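PDB 2NVO: RNA-binding protein RO60 from Deinococcus radiodurans, which binds several small RNAs that accumulate during recovery from ultraviolet irradiation and contributes to the bacterium's resistance to that radiation. Local coordinates for residues V105-A110 against L137-F142; A121-L126 against G150-R155. All coordinates share one frame; numbering follows the deposited sequence.

Contact 1: residues V105-A110 against L137-F142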
# COMPACT_ATOMS: atom_id res chain seq x y z
N VAL A 105 -14.74 5.61 9.94
CA VAL A 105 -16.07 5.04 10.09
C VAL A 105 -16.30 4.58 11.52
O VAL A 105 -17.35 4.84 12.10
CB VAL A 105 -16.29 3.88 9.11
CG1 VAL A 105 -17.55 3.14 9.48
CG2 VAL A 105 -16.39 4.41 7.68
N LEU A 106 -15.30 3.91 12.09
CA LEU A 106 -15.36 3.44 13.46
C LEU A 106 -15.55 4.59 14.44
O LEU A 106 -16.37 4.49 15.36
CB LEU A 106 -14.12 2.63 13.84
CG LEU A 106 -14.29 1.79 15.12
CD1 LEU A 106 -15.17 0.57 14.89
CD2 LEU A 106 -12.94 1.36 15.68
N ALA A 107 -14.80 5.67 14.24
CA ALA A 107 -14.99 6.87 15.04
C ALA A 107 -16.42 7.38 14.95
O ALA A 107 -17.02 7.72 15.97
CB ALA A 107 -14.00 7.96 14.64
N LEU A 108 -16.97 7.44 13.74
CA LEU A 108 -18.32 7.98 13.53
C LEU A 108 -19.36 7.17 14.31
O LEU A 108 -20.22 7.73 14.99
CB LEU A 108 -18.70 8.00 12.04
CG LEU A 108 -18.03 9.01 11.12
CD1 LEU A 108 -18.28 8.65 9.65
CD2 LEU A 108 -18.53 10.42 11.42
N ILE A 109 -19.28 5.85 14.18
CA ILE A 109 -20.18 4.97 14.91
C ILE A 109 -19.98 5.15 16.42
O ILE A 109 -20.92 5.47 17.15
CB ILE A 109 -19.94 3.50 14.53
CG1 ILE A 109 -20.10 3.30 13.02
CG2 ILE A 109 -20.91 2.59 15.30
CD1 ILE A 109 -19.69 1.90 12.56
N ALA A 110 -18.75 4.97 16.88
CA ALA A 110 -18.42 5.06 18.29
C ALA A 110 -18.86 6.38 18.91
O ALA A 110 -19.32 6.41 20.06
CB ALA A 110 -16.92 4.85 18.51
N LEU A 137 -3.79 6.86 17.37
CA LEU A 137 -3.70 8.32 17.43
C LEU A 137 -4.46 8.94 16.26
O LEU A 137 -4.98 10.05 16.36
CB LEU A 137 -2.25 8.78 17.44
CG LEU A 137 -1.49 8.24 18.65
CD1 LEU A 137 -0.05 8.69 18.63
CD2 LEU A 137 -2.19 8.59 19.99
N HIS A 138 -4.52 8.20 15.16
CA HIS A 138 -5.23 8.63 13.96
C HIS A 138 -6.73 8.54 14.20
O HIS A 138 -7.50 9.42 13.83
CB HIS A 138 -4.80 7.76 12.78
CG HIS A 138 -5.15 8.34 11.44
ND1 HIS A 138 -5.07 7.61 10.28
CD2 HIS A 138 -5.59 9.57 11.09
CE1 HIS A 138 -5.45 8.37 9.26
NE2 HIS A 138 -5.76 9.56 9.72
N PHE A 139 -7.14 7.46 14.85
CA PHE A 139 -8.54 7.29 15.21
C PHE A 139 -9.00 8.45 16.10
O PHE A 139 -10.07 9.01 15.90
CB PHE A 139 -8.73 5.94 15.92
CG PHE A 139 -10.00 5.84 16.70
CD1 PHE A 139 -11.14 5.33 16.12
CD2 PHE A 139 -10.06 6.29 18.01
CE1 PHE A 139 -12.31 5.24 16.84
CE2 PHE A 139 -11.22 6.21 18.73
CZ PHE A 139 -12.35 5.68 18.14
N LEU A 140 -8.17 8.82 17.07
CA LEU A 140 -8.46 9.93 17.98
C LEU A 140 -8.58 11.28 17.26
O LEU A 140 -9.39 12.13 17.63
CB LEU A 140 -7.40 10.01 19.08
CG LEU A 140 -7.40 8.86 20.09
CD1 LEU A 140 -6.27 9.03 21.08
CD2 LEU A 140 -8.77 8.76 20.79
N ALA A 141 -7.76 11.49 16.24
CA ALA A 141 -7.87 12.69 15.40
C ALA A 141 -9.23 12.74 14.69
O ALA A 141 -9.79 13.82 14.51
CB ALA A 141 -6.74 12.76 14.39
N PHE A 142 -9.76 11.58 14.30
CA PHE A 142 -11.10 11.52 13.69
C PHE A 142 -12.20 11.74 14.75
O PHE A 142 -13.18 12.44 14.51
CB PHE A 142 -11.35 10.17 13.01
CG PHE A 142 -10.59 9.98 11.72
CD1 PHE A 142 -10.64 10.94 10.71
CD2 PHE A 142 -9.85 8.82 11.51
CE1 PHE A 142 -9.95 10.75 9.51
CE2 PHE A 142 -9.15 8.63 10.31
CZ PHE A 142 -9.20 9.58 9.32

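Contact 2: residues A121-L126 against G150-R155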
# COMPACT_ATOMS: atom_id res chain seq x y z
N ALA A 121 -20.25 -1.09 20.96
CA ALA A 121 -19.68 -2.15 20.14
C ALA A 121 -18.52 -1.62 19.29
O ALA A 121 -17.52 -2.30 19.10
CB ALA A 121 -20.76 -2.77 19.25
N ALA A 122 -18.66 -0.39 18.80
CA ALA A 122 -17.57 0.26 18.07
C ALA A 122 -16.34 0.37 18.97
O ALA A 122 -15.25 -0.07 18.61
CB ALA A 122 -18.00 1.61 17.56
N TRP A 123 -16.52 0.94 20.16
CA TRP A 123 -15.43 1.01 21.13
C TRP A 123 -14.80 -0.35 21.41
O TRP A 123 -13.58 -0.47 21.44
CB TRP A 123 -15.90 1.66 22.43
CG TRP A 123 -16.04 3.14 22.32
CD1 TRP A 123 -17.20 3.86 22.30
CD2 TRP A 123 -14.97 4.09 22.20
NE1 TRP A 123 -16.92 5.21 22.19
CE2 TRP A 123 -15.56 5.37 22.13
CE3 TRP A 123 -13.58 3.98 22.16
CZ2 TRP A 123 -14.80 6.53 22.01
CZ3 TRP A 123 -12.83 5.14 22.04
CH2 TRP A 123 -13.44 6.39 21.97
N ASP A 124 -15.63 -1.38 21.59
CA ASP A 124 -15.11 -2.72 21.88
C ASP A 124 -14.23 -3.26 20.75
O ASP A 124 -13.35 -4.08 20.98
CB ASP A 124 -16.26 -3.70 22.15
CG ASP A 124 -16.87 -3.52 23.54
OD1 ASP A 124 -16.22 -2.91 24.42
OD2 ASP A 124 -18.01 -4.01 23.74
N ALA A 125 -14.48 -2.79 19.53
CA ALA A 125 -13.68 -3.20 18.37
C ALA A 125 -12.41 -2.38 18.18
O ALA A 125 -11.51 -2.79 17.46
CB ALA A 125 -14.52 -3.16 17.11
N LEU A 126 -12.32 -1.22 18.84
CA LEU A 126 -11.15 -0.36 18.66
C LEU A 126 -9.80 -1.07 18.81
O LEU A 126 -8.90 -0.87 18.00
CB LEU A 126 -11.21 0.87 19.58
CG LEU A 126 -10.12 1.91 19.29
CD1 LEU A 126 -10.24 2.43 17.84
CD2 LEU A 126 -10.17 3.06 20.26
N GLY A 150 -16.64 11.41 27.35
CA GLY A 150 -17.60 10.78 28.24
C GLY A 150 -17.07 9.44 28.71
O GLY A 150 -15.97 9.03 28.35
N ARG A 151 -17.87 8.74 29.52
CA ARG A 151 -17.47 7.46 30.10
C ARG A 151 -17.09 6.42 29.05
O ARG A 151 -16.10 5.69 29.21
CB ARG A 151 -18.57 6.92 31.00
N LEU A 152 -17.89 6.33 27.99
CA LEU A 152 -17.62 5.37 26.93
C LEU A 152 -16.26 5.63 26.30
O LEU A 152 -15.52 4.70 26.00
CB LEU A 152 -18.69 5.41 25.84
CG LEU A 152 -19.92 4.53 26.06
CD1 LEU A 152 -20.53 4.20 24.71
CD2 LEU A 152 -19.56 3.26 26.82
N THR A 153 -15.94 6.91 26.11
CA THR A 153 -14.67 7.30 25.51
C THR A 153 -13.47 6.99 26.40
O THR A 153 -12.52 6.36 25.96
CB THR A 153 -14.67 8.78 25.09
OG1 THR A 153 -15.69 9.00 24.10
CG2 THR A 153 -13.31 9.17 24.50
N ARG A 154 -13.51 7.43 27.66
CA ARG A 154 -12.42 7.13 28.58
C ARG A 154 -12.17 5.62 28.63
O ARG A 154 -11.06 5.16 28.40
CB ARG A 154 -12.71 7.66 29.98
CG ARG A 154 -12.51 9.15 30.12
CD ARG A 154 -13.09 9.69 31.41
NE ARG A 154 -14.55 9.59 31.43
CZ ARG A 154 -15.30 9.80 32.51
NH1 ARG A 154 -14.72 10.11 33.67
NH2 ARG A 154 -16.62 9.70 32.43
N ARG A 155 -13.23 4.87 28.94
CA ARG A 155 -13.13 3.41 29.00
C ARG A 155 -12.65 2.80 27.69
O ARG A 155 -11.74 1.98 27.68
CB ARG A 155 -14.47 2.79 29.42
CG ARG A 155 -14.72 2.81 30.93
CD ARG A 155 -13.48 2.30 31.66
NE ARG A 155 -12.89 1.16 30.97
CZ ARG A 155 -11.66 0.71 31.19
NH1 ARG A 155 -11.20 -0.33 30.50
NH2 ARG A 155 -10.88 1.30 32.08

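Contact 1: residues V105-A110 against L137-F142
A107 and F142 mark the closest backbone approach of two helices, with their CA atoms 6.2 Å apart. The axes of segments 105-110 and 137-142 come within 9.0 Å, and their N-to-C directions differ by 52°, so the two helices run in broadly the same sense. Such a short separation fits the small residue at the crossing: the CB of A107 meets the CB of F142 at 3.8 Å, methyl against methylene. No hydrogen bond joins the two segments; the interface is entirely van der Waals packing.

F139 loses more surface to the other segment than any other residue. With its CG anti to the backbone N (chi1 162°), the ring extends from its own helix to that of A107, where CE1 lies 3.6 Å from the CA of A107, approaching obliquely. The backbone C of L106 sits at the edge of the same ring, near its plane, and L106 adds its CD2 at 4.1 Å from F139 CE1. One ring corner therefore bears on main chain and side chain of consecutive residues.

Helices 100-112 and 133-143 are separated in sequence by helix 116-129, whose L126 touches both L106 and F139. This is packing within the HEAT-like horseshoe of the TROVE domain, where helices two apart in sequence meet here with a similar sense.

F142 behaves differently from F139. Its CG is anti to the carbonyl carbon (chi1 -73°), which leads the ring away from A107 to L103 and L104; there its CE2 stands 3.6 Å above the plane of the H138 imidazole, offset toward the rim.

Contact 2: residues A121-L126 against G150-R155
T153 OG1 is held by a hydrogen bond with K111 NZ, from helix 100-112, and the same oxygen rests 3.4 Å from W123 CZ2. The latter is a van der Waals contact; the hydroxyl of this buried threonine has a polar partner in K111. The threonine CG2 also reaches the indole, 3.8 Å from W123 CH2.

The indole presents a face to the start of the other helix. L152 O stands 3.8 Å above its plane, over the centre, while T153 CA is offset toward the rim. That CA makes a CH-pi contact, 4.0 Å from the centroid of the six-membered ring and 28° off the ring normal. W123 reaches this position with its CG anti to the carbonyl carbon (chi1 -76°), its first side-chain bond already pointing to segment 150-155. At the five-membered ring, the L152 side chain lies obliquely, CD1 4.1 Å from W123 CD1.

In the helical horseshoe of the TROVE domain, W123 alone within these segments carries the packing of helix 116-129 against the first turn of helix 151-163; earlier in helix 116-129, R119 and K120 also meet L152. Segment 150-155 falls within the region assigned, by similarity, to RNA binding. A110 touches W123 too.

G150 occupies the N-cap position of the second helix. Its carbonyl oxygen accepts the regular helical bond from R154 N at 3.0 Å and a weak but nearly straight one from R154 NE at 3.4 Å (172°), the side chain folding back toward the helix N terminus. R155 NH1 forms a salt bridge with E162 OE1, about two turns on.

From the N terminus, the chain passes first through segment 105-110, then 121-126, 137-142 and 150-155. Contact 1 closes a loop of 26 intervening residues that includes helix 116-129; contact 2 closes one of 23 that includes helix 133-143. The segments alternate, so the two closures cross rather than nest, and each spans a helix used by the other. Their centres are about 11 Å apart and they touch directly, with A122 CB 3.5 Å from A110 N. Together they join four consecutive helices, 100-112, 116-129, 133-143 and 151-163, into one continuous section of the TROVE horseshoe.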